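Local coordinates for cellulosomal scaffoldin (PDB 1TYJ), which is a type-II cohesin module of a cellulosomal scaffoldin and probably binds a type-II dockerin, as cohesins do in assembling the cellulosome, at residues 1-5 with 158-164; 63-69 with 89-93; 120-124 with 166-170. All blocks are in the same frame, centred on the assembly; numbering follows the deposited sequence. Where two conformers were deposited one is given.

The three contacts are spread over a cohesin beta-sandwich and join both chain ends and two connecting loops to the sheets. Contact 1 pairs strand 2-7 with strand 160-161 in one sheet, whereas contacts 2 and 3 both reach the other, through strands 85-92 and 166-169. Contact 2 is nested within the loop closed by contact 1, their centres about 18 Å apart. Contact 3 opens after contact 2 has closed, about 32 Å from it between centres. Contacts 1 and 3 cross along the chain, centres about 24 Å apart, and segments 158-164 and 166-170 adjoin: the C-terminal part contributes a short strand first to one sheet, beside 2-7, then to the other, between 11-12 and 126-131.

Contact 1. Residues 1-5 with 158-164; sequences GSVLT and AYKVVQP. With EDO (1,2-ethanediol), chain B.
Ser2 and Val3 pair in parallel with Lys160 and Val161, setting the first strand of the cohesin beta-sandwich beside a short strand from the C-terminal part of the chain. The bonds alternate as in any parallel pair: Lys160 N donates to Gly1 O (3.1 Å), Val3 N to Lys160 O (2.9 Å) and Val162 N to Val3 O (2.8 Å), the last of them the straightest at 169°. The closer packing is on the face of Val3, which is buried with Tyr159 against Leu146 and also meets Phe131. The Tyr159 ring runs alongside the valine, with Tyr159 CE1 4.0 Å from Val3 CG2. With Tyr159 CG placed between the backbone N and carbonyl carbon (chi1 75°), the ring drops beside the valine, and its hydroxyl is hydrogen-bonded to Thr144 OG1. The face bearing Ser2 and Lys160 is looser. Lys160 touches at both ends of its chain, CG 3.9 Å from Ser2 CB and NZ folding back to the same carbon, yet Lys160 and Val162 are both exposed to solvent. At the open N-terminal end, Gly1 N donates to Ala158 O and to O1 of a bound ethanediol (2.9 Å). Beyond Val162 the two backbones part, and a water fills in for direct pairing: it accepts from Thr5 N, lies 2.7 Å from Thr5 OG1 in a hydrogen bond, and donates to Val162 O at 2.8 Å.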
loop_
_atom_site.group_PDB
_atom_site.type_symbol
_atom_site.label_atom_id
_atom_site.label_comp_id
_atom_site.label_asym_id
_atom_site.label_seq_id
_atom_site.Cartn_x
_atom_site.Cartn_y
_atom_site.Cartn_z
ATOM N N GLY A 1 -16.574 4.083 0.750
ATOM C CA GLY A 1 -15.210 4.429 1.317
ATOM C C GLY A 1 -14.173 4.528 0.223
ATOM O O GLY A 1 -14.492 4.566 -0.971
ATOM N N SER A 2 -12.903 4.582 0.612
ATOM C CA SER A 2 -11.857 4.760 -0.383
ATOM C C SER A 2 -10.551 4.158 0.089
ATOM O O SER A 2 -10.355 3.972 1.276
ATOM C CB SER A 2 -11.566 6.247 -0.686
ATOM O OG SER A 2 -11.386 6.998 0.485
ATOM N N VAL A 3 -9.690 3.843 -0.870
ATOM C CA VAL A 3 -8.257 3.686 -0.610
ATOM C C VAL A 3 -7.655 4.983 -1.107
ATOM O O VAL A 3 -7.980 5.452 -2.221
ATOM C CB VAL A 3 -7.684 2.486 -1.393
ATOM C CG1 VAL A 3 -6.147 2.476 -1.287
ATOM C CG2 VAL A 3 -8.300 1.184 -0.898
ATOM N N LEU A 4 -6.812 5.611 -0.291
ATOM C CA LEU A 4 -6.213 6.865 -0.736
ATOM C C LEU A 4 -4.856 7.049 -0.110
ATOM O O LEU A 4 -4.515 6.345 0.856
ATOM C CB LEU A 4 -7.127 8.044 -0.427
ATOM C CG LEU A 4 -7.298 8.444 1.035
ATOM C CD1 LEU A 4 -8.098 9.757 1.110
ATOM C CD2 LEU A 4 -7.984 7.403 1.873
ATOM N N THR A 5 -4.082 7.974 -0.667
ATOM C CA THR A 5 -2.659 8.083 -0.284
ATOM C C THR A 5 -2.198 9.488 0.003
ATOM O O THR A 5 -2.872 10.460 -0.347
ATOM C CB THR A 5 -1.739 7.457 -1.367
ATOM O OG1 THR A 5 -1.760 8.239 -2.590
ATOM C CG2 THR A 5 -2.186 6.030 -1.675
ATOM N N ALA A 158 -18.644 -0.468 -3.583
ATOM C CA ALA A 158 -18.560 -0.132 -2.145
ATOM C C ALA A 158 -17.459 0.885 -1.832
ATOM O O ALA A 158 -17.501 1.577 -0.778
ATOM C CB ALA A 158 -18.329 -1.376 -1.349
ATOM N N TYR A 159 -16.442 0.906 -2.696
ATOM C CA TYR A 159 -15.320 1.814 -2.508
ATOM C C TYR A 159 -14.615 2.142 -3.790
ATOM O O TYR A 159 -14.778 1.469 -4.835
ATOM C CB TYR A 159 -14.318 1.291 -1.449
ATOM C CG TYR A 159 -13.454 0.170 -1.924
ATOM C CD1 TYR A 159 -12.137 0.404 -2.329
ATOM C CD2 TYR A 159 -13.938 -1.141 -1.946
ATOM C CE1 TYR A 159 -11.330 -0.651 -2.728
ATOM C CE2 TYR A 159 -13.142 -2.218 -2.368
ATOM C CZ TYR A 159 -11.846 -1.965 -2.752
ATOM O OH TYR A 159 -11.062 -2.996 -3.165
ATOM N N LYS A 160 -13.840 3.214 -3.718
ATOM C CA LYS A 160 -13.075 3.672 -4.867
ATOM C C LYS A 160 -11.594 3.733 -4.499
ATOM O O LYS A 160 -11.250 3.868 -3.341
ATOM C CB LYS A 160 -13.517 5.069 -5.277
ATOM C CG LYS A 160 -13.177 6.164 -4.277
ATOM C CD LYS A 160 -13.549 7.546 -4.811
ATOM C CE LYS A 160 -14.181 8.442 -3.733
ATOM N NZ LYS A 160 -13.203 9.191 -2.904
ATOM N N VAL A 161 -10.744 3.623 -5.502
ATOM C CA VAL A 161 -9.300 3.738 -5.277
ATOM C C VAL A 161 -8.851 5.079 -5.838
ATOM O O VAL A 161 -8.963 5.323 -7.050
ATOM C CB VAL A 161 -8.550 2.555 -5.955
ATOM C CG1 VAL A 161 -7.016 2.709 -5.867
ATOM C CG2 VAL A 161 -9.021 1.229 -5.368
ATOM N N VAL A 162 -8.355 5.955 -4.971
ATOM C CA VAL A 162 -7.844 7.252 -5.419
ATOM C C VAL A 162 -6.368 7.100 -5.747
ATOM O O VAL A 162 -5.562 6.814 -4.874
ATOM C CB VAL A 162 -8.056 8.345 -4.388
ATOM C CG1 VAL A 162 -7.601 9.750 -4.953
ATOM C CG2 VAL A 162 -9.563 8.370 -3.951
ATOM N N GLN A 163 -6.017 7.263 -7.014
ATOM C CA GLN A 163 -4.632 6.974 -7.455
ATOM C C GLN A 163 -3.656 8.004 -6.880
ATOM O O GLN A 163 -4.012 9.173 -6.744
ATOM C CB GLN A 163 -4.578 6.969 -9.011
ATOM C CG GLN A 163 -5.341 5.798 -9.683
ATOM C CD GLN A 163 -4.710 4.424 -9.398
ATOM O OE1 GLN A 163 -3.508 4.322 -9.049
ATOM N NE2 GLN A 163 -5.508 3.373 -9.534
ATOM N N PRO A 164 -2.419 7.581 -6.532
ATOM C CA PRO A 164 -1.433 8.530 -6.026
ATOM C C PRO A 164 -1.125 9.707 -6.953
ATOM O O PRO A 164 -1.285 9.629 -8.215
ATOM C CB PRO A 164 -0.175 7.680 -5.868
ATOM C CG PRO A 164 -0.728 6.257 -5.576
ATOM C CD PRO A 164 -1.920 6.195 -6.541
HETATM C C1 EDO B . -16.702 0.233 1.912
HETATM O O1 EDO B . -16.423 1.603 2.210
HETATM C C2 EDO B . -18.036 -0.088 2.556
HETATM O O2 EDO B . -17.891 0.140 3.965
HETATM O O HOH W 1 -4.232 8.780 -3.445
#

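Contact 2. Residues 63-69 with 89-93; sequences YGTLLQG and GRLYM
The guanidinium of Arg90 overlaps one face of the Tyr63 ring in a cation-pi contact, with Arg90 CZ 4.3 Å from the ring centroid. The two planes are 49° apart, so the group leans over the ring instead of stacking flat on it. Arg90 reaches this place from strand 85-92 of the cohesin sandwich with CG anti to its backbone N (chi1 179°) and the chain extended as far as NE. There it takes hold of a loop that passes from one sheet to the other. NE and NH2 of Arg90 both donate to Leu67 O, each at 2.9 Å, and the oxygen lies in the guanidinium plane. Gln68 OE1 sits over the same guanidinium face as Tyr63, 3.6 Å from Arg90 NE, with its amide almost parallel to the group below. NH1 turns instead to Asp75, which forms a salt bridge with it and also binds Tyr63 OH.

The Leu67 side chain splits between the two strand residues. Its CD1 rests on Arg90 O at 3.5 Å, and its CD2 lies over the face of Tyr92, 4.1 Å from the ring centroid, as a CH-pi contact. The Tyr92 hydroxyl accepts a bond from Gly69 N (2.9 Å, 151°) and is also bonded to Glu105, whose other carboxylate oxygen binds Leu67 N. With a leucine in place of Arg90, Leu67 O would probably lose both its donors, and Asp75 would be left without its cationic mate.

The loop has no regular structure of its own here, so its course appears to be set in good part by side chains that bind its backbone, around a cation whose charge Asp75 probably balances.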
loop_
_atom_site.group_PDB
_atom_site.type_symbol
_atom_site.label_atom_id
_atom_site.label_comp_id
_atom_site.label_asym_id
_atom_site.label_seq_id
_atom_site.Cartn_x
_atom_site.Cartn_y
_atom_site.Cartn_z
ATOM N N TYR A 63 4.554 -0.679 8.301
ATOM C CA TYR A 63 3.206 -0.689 8.798
ATOM C C TYR A 63 2.639 0.737 8.990
ATOM O O TYR A 63 3.382 1.740 9.046
ATOM C CB TYR A 63 3.152 -1.434 10.127
ATOM C CG TYR A 63 3.547 -2.890 10.086
ATOM C CD1 TYR A 63 4.334 -3.427 11.108
ATOM C CD2 TYR A 63 3.104 -3.752 9.051
ATOM C CE1 TYR A 63 4.686 -4.781 11.126
ATOM C CE2 TYR A 63 3.502 -5.109 9.023
ATOM C CZ TYR A 63 4.273 -5.617 10.077
ATOM O OH TYR A 63 4.643 -6.946 10.127
ATOM N N GLY A 64 1.305 0.794 9.027
ATOM C CA GLY A 64 0.559 1.975 9.428
ATOM C C GLY A 64 0.056 1.765 10.847
ATOM O O GLY A 64 0.639 0.998 11.630
ATOM N N THR A 65 -1.020 2.432 11.187
ATOM C CA THR A 65 -1.568 2.291 12.539
ATOM C C THR A 65 -2.672 1.227 12.623
ATOM O O THR A 65 -2.968 0.718 13.714
ATOM C CB THR A 65 -2.119 3.622 13.053
ATOM O OG1 THR A 65 -3.127 4.047 12.161
ATOM C CG2 THR A 65 -1.038 4.698 13.019
ATOM N N LEU A 66 -3.313 0.914 11.487
ATOM C CA LEU A 66 -4.337 -0.129 11.480
ATOM C C LEU A 66 -3.732 -1.533 11.351
ATOM O O LEU A 66 -2.556 -1.698 10.992
ATOM C CB LEU A 66 -5.317 0.096 10.301
ATOM C CG LEU A 66 -6.070 1.435 10.335
ATOM C CD1 LEU A 66 -7.205 1.446 9.269
ATOM C CD2 LEU A 66 -6.602 1.752 11.727
ATOM N N LEU A 67 -4.555 -2.548 11.633
ATOM C CA LEU A 67 -4.106 -3.950 11.536
ATOM C C LEU A 67 -2.976 -4.242 12.527
ATOM O O LEU A 67 -2.113 -5.092 12.303
ATOM C CB LEU A 67 -3.735 -4.299 10.082
ATOM C CG LEU A 67 -4.867 -4.047 9.074
ATOM C CD1 LEU A 67 -4.382 -4.376 7.643
ATOM C CD2 LEU A 67 -6.141 -4.829 9.447
ATOM N N GLN A 68 -3.011 -3.537 13.665
ATOM C CA GLN A 68 -1.962 -3.678 14.689
ATOM C C GLN A 68 -2.495 -4.296 15.972
ATOM O O GLN A 68 -1.727 -4.507 16.895
ATOM C CB GLN A 68 -1.262 -2.327 14.970
ATOM C CG GLN A 68 -0.521 -1.819 13.718
ATOM C CD GLN A 68 0.583 -2.772 13.216
ATOM O OE1 GLN A 68 0.701 -3.050 12.005
ATOM N NE2 GLN A 68 1.433 -3.237 14.138
ATOM N N GLY A 69 -3.783 -4.633 15.985
ATOM C CA GLY A 69 -4.387 -5.356 17.103
ATOM C C GLY A 69 -3.888 -6.795 17.222
ATOM O O GLY A 69 -3.365 -7.382 16.250
ATOM N N GLY A 89 0.247 -7.632 1.362
ATOM C CA GLY A 89 -1.031 -7.511 2.051
ATOM C C GLY A 89 -0.832 -7.833 3.517
ATOM O O GLY A 89 0.214 -8.381 3.923
ATOM N N ARG A 90 -1.869 -7.538 4.300
ATOM C CA ARG A 90 -1.873 -7.861 5.716
ATOM C C ARG A 90 -3.312 -8.049 6.153
ATOM O O ARG A 90 -4.209 -7.326 5.701
ATOM C CB ARG A 90 -1.205 -6.745 6.533
ATOM C CG ARG A 90 -1.198 -7.018 8.065
ATOM C CD ARG A 90 -0.284 -5.985 8.744
ATOM N NE ARG A 90 -0.390 -6.025 10.203
ATOM C CZ ARG A 90 0.450 -6.711 10.989
ATOM N NH1 ARG A 90 1.448 -7.437 10.458
ATOM N NH2 ARG A 90 0.305 -6.661 12.321
ATOM N N LEU A 91 -3.543 -9.053 6.977
ATOM C CA LEU A 91 -4.918 -9.325 7.435
ATOM C C LEU A 91 -4.945 -9.931 8.824
ATOM O O LEU A 91 -3.987 -10.568 9.257
ATOM C CB LEU A 91 -5.650 -10.213 6.446
ATOM C CG LEU A 91 -5.040 -11.573 6.214
ATOM C CD1 LEU A 91 -5.529 -12.646 7.173
ATOM C CD2 LEU A 91 -5.366 -11.976 4.762
ATOM N N TYR A 92 -6.057 -9.710 9.516
ATOM C CA TYR A 92 -6.240 -10.357 10.787
ATOM C C TYR A 92 -6.779 -11.752 10.526
ATOM O O TYR A 92 -7.816 -11.905 9.853
ATOM C CB TYR A 92 -7.276 -9.598 11.577
ATOM C CG TYR A 92 -6.870 -8.294 12.204
ATOM C CD1 TYR A 92 -7.744 -7.218 12.185
ATOM C CD2 TYR A 92 -5.617 -8.149 12.826
ATOM C CE1 TYR A 92 -7.409 -5.998 12.847
ATOM C CE2 TYR A 92 -5.259 -6.924 13.486
ATOM C CZ TYR A 92 -6.178 -5.862 13.454
ATOM O OH TYR A 92 -5.927 -4.660 14.062
ATOM N N MET A 93 -6.113 -12.769 11.066
ATOM C CA MET A 93 -6.637 -14.160 10.880
ATOM C C MET A 93 -7.689 -14.504 11.949
ATOM O O MET A 93 -8.639 -15.246 11.677
ATOM C CB MET A 93 -5.507 -15.184 10.896
ATOM C CG MET A 93 -4.511 -15.018 9.765
ATOM S SD MET A 93 -3.304 -16.389 9.695
ATOM C CE MET A 93 -2.351 -15.993 11.136
#

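Contact 3. Residues 120-124 with 166-170; sequences EIPAE and LIYPK
Ile121 O is pressed against the ring of Pro169, whose CB and CG each lie 3.2 Å from that oxygen. The next carbonyl along follows suit, with Pro122 O 3.3 Å from Pro169 CD, so one flank of the proline is lined by successive backbone oxygens. The loop 120-124, which leads from strand 108-117 to strand 126-131, runs across the last strand of the cohesin sandwich: the short segments 121-124 and 166-169 are 117° apart in direction.

Below the carbonyls the contact is apolar. Ile121 points its side chain at strand 166-169 and divides it between two neighbours. The CG2 branch, anti to the backbone N, meets Pro169 CD at 3.9 Å and also rests 3.5 Å from Ile167 O. The other branch carries CD1 to Ile167 CD1, also at 3.9 Å, the two side chains crossing at about a right angle. Both isoleucines touch Ile126 as well, which ties this small cluster to the strand that pairs antiparallel with 166-169.

Toward the beginning of the strand the contact becomes thin and more exposed. Ala123 O faces the edge of the Tyr168 ring, close to its plane and 4.0 Å from CD2, while Glu124 O approaches Leu166 CD1 at 3.8 Å.

A proline nitrogen has no hydrogen to give, and across this contact the loop's oxygens meet carbon atoms. The loop appears to be held to the strand by van der Waals packing and shape, while the strand's backbone bonds include those of Ile167 with Ile126 and of Tyr168 with Asp10 and Val12.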
loop_
_atom_site.group_PDB
_atom_site.type_symbol
_atom_site.label_atom_id
_atom_site.label_comp_id
_atom_site.label_asym_id
_atom_site.label_seq_id
_atom_site.Cartn_x
_atom_site.Cartn_y
_atom_site.Cartn_z
ATOM N N GLU A 120 17.065 11.667 -11.995
ATOM C CA GLU A 120 16.363 12.947 -11.975
ATOM C C GLU A 120 14.936 12.851 -12.541
ATOM O O GLU A 120 14.716 12.342 -13.643
ATOM C CB GLU A 120 17.180 13.995 -12.730
ATOM C CG GLU A 120 16.561 15.404 -12.695
ATOM C CD GLU A 120 17.348 16.421 -13.507
ATOM O OE1 GLU A 120 18.585 16.266 -13.667
ATOM O OE2 GLU A 120 16.729 17.400 -13.977
ATOM N N ILE A 121 13.974 13.323 -11.752
ATOM C CA ILE A 121 12.561 13.314 -12.211
ATOM C C ILE A 121 12.379 14.370 -13.299
ATOM O O ILE A 121 12.854 15.489 -13.161
ATOM C CB ILE A 121 11.596 13.615 -11.035
ATOM C CG1 ILE A 121 11.881 12.688 -9.828
ATOM C CG2 ILE A 121 10.110 13.579 -11.496
ATOM C CD1 ILE A 121 11.843 11.174 -10.150
ATOM N N PRO A 122 11.673 14.010 -14.388
ATOM C CA PRO A 122 11.398 14.969 -15.477
ATOM C C PRO A 122 10.585 16.159 -14.948
ATOM O O PRO A 122 9.797 15.999 -14.012
ATOM C CB PRO A 122 10.531 14.164 -16.430
ATOM C CG PRO A 122 10.685 12.727 -16.045
ATOM C CD PRO A 122 11.088 12.679 -14.617
ATOM N N ALA A 123 10.741 17.339 -15.561
ATOM C CA ALA A 123 10.052 18.568 -15.103
ATOM C C ALA A 123 8.535 18.404 -14.980
ATOM O O ALA A 123 7.951 18.977 -14.072
ATOM C CB ALA A 123 10.366 19.759 -16.028
ATOM N N GLU A 124 7.921 17.604 -15.849
ATOM C CA GLU A 124 6.453 17.438 -15.803
ATOM C C GLU A 124 5.987 16.526 -14.642
ATOM O O GLU A 124 4.761 16.371 -14.418
ATOM C CB GLU A 124 5.913 16.874 -17.121
ATOM C CG GLU A 124 6.350 15.420 -17.436
ATOM C CD GLU A 124 7.674 15.333 -18.193
ATOM O OE1 GLU A 124 7.920 14.241 -18.729
ATOM O OE2 GLU A 124 8.461 16.321 -18.249
ATOM N N LEU A 166 1.605 13.087 -8.082
ATOM C CA LEU A 166 2.900 13.177 -8.734
ATOM C C LEU A 166 4.035 13.603 -7.807
ATOM O O LEU A 166 3.823 14.225 -6.757
ATOM C CB LEU A 166 2.820 14.208 -9.873
ATOM C CG LEU A 166 1.690 14.089 -10.891
ATOM C CD1 LEU A 166 2.033 14.969 -12.124
ATOM C CD2 LEU A 166 1.324 12.737 -11.317
ATOM N N ILE A 167 5.250 13.284 -8.237
ATOM C CA ILE A 167 6.447 13.842 -7.645
ATOM C C ILE A 167 7.197 14.606 -8.752
ATOM O O ILE A 167 7.022 14.343 -9.959
ATOM C CB ILE A 167 7.359 12.737 -7.011
ATOM C CG1 ILE A 167 7.729 11.664 -8.045
ATOM C CG2 ILE A 167 6.646 12.153 -5.769
ATOM C CD1 ILE A 167 8.896 10.712 -7.605
ATOM N N TYR A 168 7.986 15.564 -8.311
ATOM C CA TYR A 168 8.658 16.520 -9.185
ATOM C C TYR A 168 10.114 16.683 -8.775
ATOM O O TYR A 168 10.459 16.435 -7.613
ATOM C CB TYR A 168 7.986 17.867 -9.003
ATOM C CG TYR A 168 6.511 17.875 -9.341
ATOM C CD1 TYR A 168 5.543 17.778 -8.335
ATOM C CD2 TYR A 168 6.086 17.993 -10.677
ATOM C CE1 TYR A 168 4.182 17.780 -8.668
ATOM C CE2 TYR A 168 4.749 17.996 -10.996
ATOM C CZ TYR A 168 3.800 17.913 -9.996
ATOM O OH TYR A 168 2.450 17.931 -10.345
ATOM N N PRO A 169 10.967 17.128 -9.709
ATOM C CA PRO A 169 12.359 17.369 -9.337
ATOM C C PRO A 169 12.536 18.619 -8.489
ATOM O O PRO A 169 11.808 19.606 -8.682
ATOM C CB PRO A 169 13.053 17.571 -10.695
ATOM C CG PRO A 169 11.943 18.159 -11.591
ATOM C CD PRO A 169 10.704 17.395 -11.141
ATOM N N LYS A 170 13.509 18.603 -7.580
ATOM C CA LYS A 170 13.928 19.822 -6.900
ATOM C C LYS A 170 14.588 20.756 -7.906
ATOM O O LYS A 170 14.490 21.982 -7.805
ATOM C CB LYS A 170 14.924 19.480 -5.799
ATOM C CG LYS A 170 14.299 19.407 -4.434
ATOM C CD LYS A 170 15.167 18.585 -3.507
ATOM C CE LYS A 170 14.743 18.688 -2.045
ATOM N NZ LYS A 170 15.598 17.807 -1.160
ATOM O OXT LYS A 170 15.210 20.276 -8.860
#